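Local coordinates for protein fructose-bisphosphate aldolase class I (Thermoproteus tenax, PDB 1W8S) that belongs to the DeoC/LacD family of class I aldolases, enzymes built on a TIM barrel, and holds 1,6-di-O-phosphono-beta-D-fructofuranose in its pocket, at residues E[161-166]-E[189-194]; E[213-218]-E[247-251]; E[77-81]-E[92-98]. The protein carries 2 engineered substitutions. All blocks are in the same frame, centred on the assembly; numbering follows the deposited sequence.

Interaction 1 (E[161-166]-E[189-194]); sequences VAYAAR and WAVKVA
Ala162 and Ala190, on helices 158-171 and 184-193, have the nearest CA atoms across the two segments, 4.0 Å apart. Locally the axes come within 8.1 Å at 19°, a spacing consistent with the small residues between them. Among the apolar contacts, Ala190 CB lies 3.9 Å from Ala162 CA and also touches Val161 CG1. Ala165 CB presses on the backbone O of Ala190 at 3.5 Å. Val193 uses both branches: CG2 reaches the carbonyl O of Ala162 at 3.6 Å, whereas, within its own helix, CG1 sits over the centre of the Trp189 ring, on one face. Ala162 CB meets the same indole obliquely, 3.6 Å from Trp189 CD1.

The two helices are successive outer helices of the TIM barrel, connected through strand 175-179, whose Ile178 is covered by Val161 and Ala165.

The polar contact is a single hydrogen bond, from Arg166 NH1 to Val193 O (3.0 Å, N-H...O 150°), which uses an in-plane lone pair of the carbonyl. A bend at chi2 (49°) turns the arginine chain across to the carbonyl of Val193. Its NE makes a salt bridge to Glu170, and NH1 also bonds Ala41 O of the second subunit.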
# COMPACT_ATOMS: atom_id res chain seq x y z
N VAL E 161 25.81 13.02 10.43
CA VAL E 161 25.95 11.95 11.43
C VAL E 161 25.22 12.31 12.74
O VAL E 161 24.57 11.47 13.36
CB VAL E 161 27.44 11.62 11.68
CG1 VAL E 161 27.64 10.72 12.87
CG2 VAL E 161 28.08 11.02 10.40
N ALA E 162 25.37 13.55 13.22
CA ALA E 162 24.58 13.99 14.37
C ALA E 162 23.06 13.85 14.12
O ALA E 162 22.32 13.43 15.01
CB ALA E 162 24.96 15.40 14.76
N TYR E 163 22.60 14.17 12.91
CA TYR E 163 21.16 14.01 12.56
C TYR E 163 20.81 12.53 12.66
O TYR E 163 19.79 12.15 13.27
CB TYR E 163 20.85 14.60 11.19
CG TYR E 163 19.43 15.16 10.96
CD1 TYR E 163 19.19 16.10 9.95
CD2 TYR E 163 18.33 14.75 11.74
CE1 TYR E 163 17.90 16.62 9.72
CE2 TYR E 163 17.05 15.28 11.53
CZ TYR E 163 16.82 16.19 10.52
OH TYR E 163 15.54 16.68 10.31
N ALA E 164 21.67 11.68 12.14
CA ALA E 164 21.42 10.26 12.13
C ALA E 164 21.20 9.78 13.56
O ALA E 164 20.28 9.02 13.86
CB ALA E 164 22.57 9.53 11.51
N ALA E 165 22.07 10.22 14.45
CA ALA E 165 22.06 9.80 15.83
C ALA E 165 20.79 10.30 16.52
O ALA E 165 20.14 9.56 17.26
CB ALA E 165 23.30 10.34 16.53
N ARG E 166 20.44 11.55 16.28
CA ARG E 166 19.31 12.13 17.00
C ARG E 166 18.03 11.40 16.53
O ARG E 166 17.17 11.09 17.35
CB ARG E 166 19.16 13.63 16.79
CG ARG E 166 18.04 14.25 17.64
CD ARG E 166 18.09 13.87 19.11
NE ARG E 166 17.20 14.69 19.92
CZ ARG E 166 17.54 15.31 21.05
NH1 ARG E 166 18.76 15.22 21.57
NH2 ARG E 166 16.64 16.04 21.66
N TRP E 189 29.76 15.27 19.33
CA TRP E 189 28.47 15.97 19.23
C TRP E 189 27.34 14.97 18.87
O TRP E 189 26.23 15.03 19.40
CB TRP E 189 28.52 17.10 18.19
CG TRP E 189 27.20 17.82 17.94
CD1 TRP E 189 26.53 17.92 16.74
CD2 TRP E 189 26.42 18.54 18.89
NE1 TRP E 189 25.36 18.63 16.91
CE2 TRP E 189 25.27 19.04 18.22
CE3 TRP E 189 26.56 18.83 20.25
CZ2 TRP E 189 24.29 19.79 18.86
CZ3 TRP E 189 25.59 19.59 20.89
CH2 TRP E 189 24.47 20.06 20.19
N ALA E 190 27.61 14.05 17.96
CA ALA E 190 26.67 12.98 17.64
C ALA E 190 26.33 12.12 18.84
O ALA E 190 25.17 11.83 19.12
CB ALA E 190 27.24 12.12 16.52
N VAL E 191 27.36 11.71 19.57
CA VAL E 191 27.21 10.95 20.80
C VAL E 191 26.41 11.75 21.82
O VAL E 191 25.57 11.18 22.52
CB VAL E 191 28.60 10.57 21.36
CG1 VAL E 191 28.51 9.94 22.77
CG2 VAL E 191 29.32 9.63 20.39
N LYS E 192 26.68 13.06 21.92
CA LYS E 192 25.97 13.87 22.89
C LYS E 192 24.48 13.92 22.59
O LYS E 192 23.65 13.73 23.49
CB LYS E 192 26.52 15.29 22.98
CG LYS E 192 25.76 16.17 24.00
CD LYS E 192 26.33 17.58 24.09
CE LYS E 192 25.51 18.48 25.06
NZ LYS E 192 26.39 19.54 25.63
N VAL E 193 24.12 14.12 21.32
CA VAL E 193 22.72 14.31 20.99
C VAL E 193 21.93 13.00 21.04
O VAL E 193 20.70 13.02 21.09
CB VAL E 193 22.52 14.99 19.59
CG1 VAL E 193 23.19 16.34 19.55
CG2 VAL E 193 23.02 14.09 18.48
N ALA E 194 22.64 11.87 21.01
CA ALA E 194 22.07 10.55 21.18
C ALA E 194 21.66 10.32 22.65
O ALA E 194 20.94 9.37 22.96
CB ALA E 194 23.07 9.51 20.76

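Interaction 2 (E[213-218]-E[247-251])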
# COMPACT_ATOMS: atom_id res chain seq x y z
N PHE E 213 42.57 2.21 10.74
CA PHE E 213 41.36 1.77 11.45
C PHE E 213 41.44 1.90 12.97
O PHE E 213 40.48 2.33 13.61
CB PHE E 213 40.98 0.33 11.10
CG PHE E 213 39.60 -0.00 11.55
CD1 PHE E 213 38.52 0.69 11.04
CD2 PHE E 213 39.38 -0.96 12.53
CE1 PHE E 213 37.21 0.41 11.48
CE2 PHE E 213 38.05 -1.24 12.97
CZ PHE E 213 37.01 -0.56 12.46
N LEU E 214 42.56 1.52 13.56
CA LEU E 214 42.73 1.62 15.00
C LEU E 214 42.63 3.09 15.45
O LEU E 214 42.11 3.37 16.52
CB LEU E 214 44.08 1.02 15.44
CG LEU E 214 44.17 -0.51 15.44
CD1 LEU E 214 45.61 -0.97 15.63
CD2 LEU E 214 43.26 -1.12 16.52
N LYS E 215 43.13 4.00 14.63
CA LYS E 215 43.10 5.43 14.91
C LYS E 215 41.68 5.99 14.85
O LYS E 215 41.32 6.87 15.63
CB LYS E 215 44.02 6.20 13.94
CG LYS E 215 45.51 6.08 14.25
CD LYS E 215 46.32 7.30 13.78
CE LYS E 215 46.44 8.36 14.90
NZ LYS E 215 45.09 8.60 15.57
N GLN E 216 40.86 5.48 13.93
CA GLN E 216 39.46 5.84 13.89
C GLN E 216 38.74 5.33 15.14
O GLN E 216 37.97 6.05 15.75
CB GLN E 216 38.76 5.28 12.65
CG GLN E 216 39.20 5.93 11.35
CD GLN E 216 38.66 5.22 10.10
OE1 GLN E 216 38.22 4.07 10.16
NE2 GLN E 216 38.69 5.92 8.98
N VAL E 217 38.97 4.06 15.48
CA VAL E 217 38.37 3.47 16.67
C VAL E 217 38.78 4.26 17.93
O VAL E 217 37.96 4.50 18.82
CB VAL E 217 38.74 1.98 16.81
CG1 VAL E 217 38.22 1.41 18.15
CG2 VAL E 217 38.15 1.19 15.66
N GLU E 218 40.03 4.68 17.99
CA GLU E 218 40.52 5.48 19.12
C GLU E 218 39.69 6.76 19.23
O GLU E 218 39.25 7.13 20.32
CB GLU E 218 42.01 5.81 18.94
CG GLU E 218 42.73 6.18 20.22
CD GLU E 218 44.25 6.18 20.07
OE1 GLU E 218 44.93 6.76 20.95
OE2 GLU E 218 44.78 5.59 19.08
N LEU E 247 41.86 -5.11 18.37
CA LEU E 247 40.70 -4.25 18.57
C LEU E 247 40.07 -4.47 19.93
O LEU E 247 39.64 -3.52 20.56
CB LEU E 247 39.64 -4.52 17.49
CG LEU E 247 39.96 -3.93 16.12
CD1 LEU E 247 39.06 -4.55 15.04
CD2 LEU E 247 39.79 -2.44 16.15
N ALA E 248 40.02 -5.72 20.38
CA ALA E 248 39.51 -6.05 21.70
C ALA E 248 40.32 -5.34 22.80
O ALA E 248 39.74 -4.74 23.71
CB ALA E 248 39.52 -7.58 21.91
N GLU E 249 41.66 -5.36 22.70
CA GLU E 249 42.47 -4.69 23.71
C GLU E 249 42.29 -3.17 23.68
O GLU E 249 42.30 -2.53 24.73
CB GLU E 249 43.94 -4.99 23.59
CG GLU E 249 44.71 -4.13 24.62
CD GLU E 249 46.00 -4.70 25.08
OE1 GLU E 249 46.60 -5.49 24.30
OE2 GLU E 249 46.41 -4.33 26.22
N LEU E 250 42.16 -2.59 22.49
CA LEU E 250 41.93 -1.15 22.40
C LEU E 250 40.59 -0.77 23.00
O LEU E 250 40.49 0.21 23.73
CB LEU E 250 42.00 -0.67 20.95
CG LEU E 250 41.73 0.82 20.76
CD1 LEU E 250 42.84 1.68 21.34
CD2 LEU E 250 41.56 1.12 19.28
N VAL E 251 39.55 -1.54 22.69
CA VAL E 251 38.19 -1.17 23.06
C VAL E 251 37.90 -1.53 24.51
O VAL E 251 37.40 -0.70 25.27
CB VAL E 251 37.13 -1.80 22.08
CG1 VAL E 251 35.68 -1.62 22.59
CG2 VAL E 251 37.26 -1.21 20.70
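Leu214 and Leu247 face each other between two nearly parallel helices, 210-222 and 240-253, whose local axes approach to 10.6 Å at 24°. The CA atoms of Leu214 and Leu247 are 7.2 Å apart, so the gap is bridged by branched side chains. Leu247 contributes mainly CD2, which is 3.7 Å from Leu214 CD2. The same methyl lies 3.8 Å from Phe213 CE2, approaching the ring obliquely, and it also touches Val217 CG2. One branch of Leu247 is thus wedged among three residues spaced along a single side of the opposite helix.

Both helices belong to the outer layer of the TIM barrel, and strand 227-230, which lies between them in sequence together with helix 232-235, runs beneath: Val217 packs on its Ile228 and Phe213 on its Val230. Phe213 also touches Asn233 of the short helix 232-235, and its side chain is about 6 Å from the bound 1,6-di-O-phosphono-beta-D-fructofuranose. Within the first helix, Val217 CG2 lies on one face of the Phe213 ring, offset toward the rim.

One turn further on, Leu250 takes over. With CG anti to its backbone N (chi1 178°), the residue extends toward the facing helix and slides past Val217 in the opposite direction, bringing Leu250 CD2 to 3.5 Å from Val217 CG1. That CD2 also touches the backbone O of Leu214 at 3.6 Å. Deeper in the interface, Val251 CG2 crosses Val217 at about a right angle and meets its CG1 at 3.8 Å, while Glu218 borders the exposed side.

Interaction 3 (E[77-81]-E[92-98]); sequences LKLNG and SVANCSV
A beta hairpin, formed by barrel strand 75-81 and the short, weakly bonded strand 93-94, brings Leu79 and Asn80 against residues 92-98. Asn95 N donates a backbone hydrogen bond to Leu79 O, 2.8 Å and nearly straight (164°). The same carbonyl receives a CA-H...O contact from Ala94, whose CA lies 3.4 Å from Leu79 O.

Asn80 provides the side-chain bond. Its chi1 of 54° sets CG between the backbone N and the carbonyl carbon, and ND2 then donates to Ser92 O (3.0 Å, 161°). The oxygen lies close to the amide plane of Asn80, yet the donor stands above the carbonyl plane of Ser92 and not on a lone pair. ND2 also bonds Thr112 O, so the amide links the hairpin to strand 108-113, the next parallel strand of the TIM barrel. Lys78 NZ bonds the backbone O of Asn80 at 3.1 Å and makes only a weak bond to its side-chain OD1.

Two waters bridge the backbones near Gly81 and Val93. One lies 2.8 Å from Gly81 O, donates also to Val93 O and accepts from Asn95 ND2; another is held by Gly81 O and Val93 N.

Past Asn95 the contact is carried by Leu79, whose CD2 lies against Cys96 O and Ser97 O as well as 3.9 Å from Cys96 CB. The other branch, CD1, reaches Val98 CG2 at 4.1 Å. Leu77 CD1 touches Cys96 SG at a similar distance. Leu79 also packs on Ile130 of helix 120-137. Ser97, at the N-cap of helix 98-103, caps a backbone N with its side chain, and its OG is hydrogen-bonded to Glu100. The side chain of Asn95 packs on Leu171 of the third subunit.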
# COMPACT_ATOMS: atom_id res chain seq x y z
N LEU E 77 19.71 -9.96 15.43
CA LEU E 77 19.04 -10.33 14.18
C LEU E 77 18.68 -9.06 13.41
O LEU E 77 17.86 -8.23 13.85
CB LEU E 77 17.83 -11.18 14.47
CG LEU E 77 17.19 -12.07 13.42
CD1 LEU E 77 17.05 -11.40 12.10
CD2 LEU E 77 18.03 -13.31 13.27
N LYS E 78 19.38 -8.86 12.30
CA LYS E 78 19.16 -7.77 11.37
C LYS E 78 17.90 -8.06 10.57
O LYS E 78 17.88 -9.02 9.78
CB LYS E 78 20.35 -7.70 10.41
CG LYS E 78 20.27 -6.63 9.34
CD LYS E 78 19.95 -5.32 9.93
CE LYS E 78 20.10 -4.16 8.93
NZ LYS E 78 19.82 -4.52 7.56
N LEU E 79 16.84 -7.31 10.82
CA LEU E 79 15.49 -7.67 10.34
C LEU E 79 15.23 -7.29 8.89
O LEU E 79 14.48 -7.98 8.22
CB LEU E 79 14.37 -7.05 11.20
CG LEU E 79 14.38 -7.46 12.67
CD1 LEU E 79 13.51 -6.48 13.43
CD2 LEU E 79 13.85 -8.85 12.82
N ASN E 80 15.81 -6.19 8.43
CA ASN E 80 15.55 -5.74 7.07
C ASN E 80 16.77 -6.01 6.22
O ASN E 80 17.71 -6.63 6.67
CB ASN E 80 15.01 -4.30 6.95
CG ASN E 80 15.86 -3.22 7.63
OD1 ASN E 80 16.78 -3.51 8.38
ND2 ASN E 80 15.47 -1.96 7.40
N GLY E 81 16.75 -5.59 4.97
CA GLY E 81 17.91 -5.77 4.11
C GLY E 81 17.57 -5.43 2.69
O GLY E 81 16.43 -5.61 2.24
N SER E 92 14.78 -0.33 2.67
CA SER E 92 15.13 -1.65 3.19
C SER E 92 13.94 -2.12 4.06
O SER E 92 13.64 -1.47 5.06
CB SER E 92 16.39 -1.56 4.03
OG SER E 92 16.85 -2.85 4.45
N VAL E 93 13.24 -3.17 3.63
CA VAL E 93 12.06 -3.64 4.37
C VAL E 93 12.35 -4.93 5.14
O VAL E 93 13.26 -5.68 4.81
CB VAL E 93 10.85 -3.88 3.45
CG1 VAL E 93 10.46 -2.64 2.73
CG2 VAL E 93 11.13 -4.97 2.48
N ALA E 94 11.56 -5.17 6.17
CA ALA E 94 11.74 -6.32 7.02
C ALA E 94 11.50 -7.59 6.25
O ALA E 94 10.53 -7.69 5.50
CB ALA E 94 10.79 -6.26 8.23
N ASN E 95 12.40 -8.55 6.40
CA ASN E 95 12.19 -9.89 5.87
C ASN E 95 11.95 -10.91 6.99
O ASN E 95 11.90 -12.13 6.74
CB ASN E 95 13.39 -10.35 5.01
CG ASN E 95 14.67 -10.33 5.75
OD1 ASN E 95 14.89 -11.13 6.66
ND2 ASN E 95 15.56 -9.42 5.37
N CYS E 96 11.85 -10.40 8.21
CA CYS E 96 11.72 -11.18 9.44
C CYS E 96 10.97 -10.36 10.46
O CYS E 96 11.14 -9.13 10.48
CB CYS E 96 13.11 -11.50 9.99
SG CYS E 96 13.18 -12.74 11.31
N SER E 97 10.19 -11.03 11.31
CA SER E 97 9.50 -10.39 12.44
C SER E 97 10.33 -10.51 13.69
O SER E 97 11.23 -11.37 13.78
CB SER E 97 8.16 -11.05 12.71
OG SER E 97 8.28 -12.42 13.03
N VAL E 98 10.02 -9.67 14.66
CA VAL E 98 10.65 -9.78 15.97
C VAL E 98 10.32 -11.11 16.60
O VAL E 98 11.16 -11.71 17.23
CB VAL E 98 10.18 -8.63 16.88
CG1 VAL E 98 10.60 -8.86 18.31
CG2 VAL E 98 10.71 -7.31 16.33
O HOH W 1 16.81 -11.06 8.43
O HOH W 2 19.31 -2.28 4.93
O HOH W 3 14.36 -4.29 1.08
O HOH W 4 14.64 -7.49 3.26

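How the interactions relate
From the N terminus, interaction 3 comes first and closes the shortest loop: ten residues without helix or strand separate 77-81 from 92-98, making a hairpin of barrel strand 75-81 and strand 93-94. Interaction 1 follows, joining two successive outer helices around a 22-residue connection that includes strand 175-179. Interaction 2 joins two further outer helices near the C terminus, across a 28-residue connection with strand 227-230 and helix 232-235. The three are in series; none nests in or crosses another. They do not touch: the centres of interactions 1 and 2 are 21 Å apart, while interactions 2 and 3, at 29 Å, lie on opposite sides of the chain's centre.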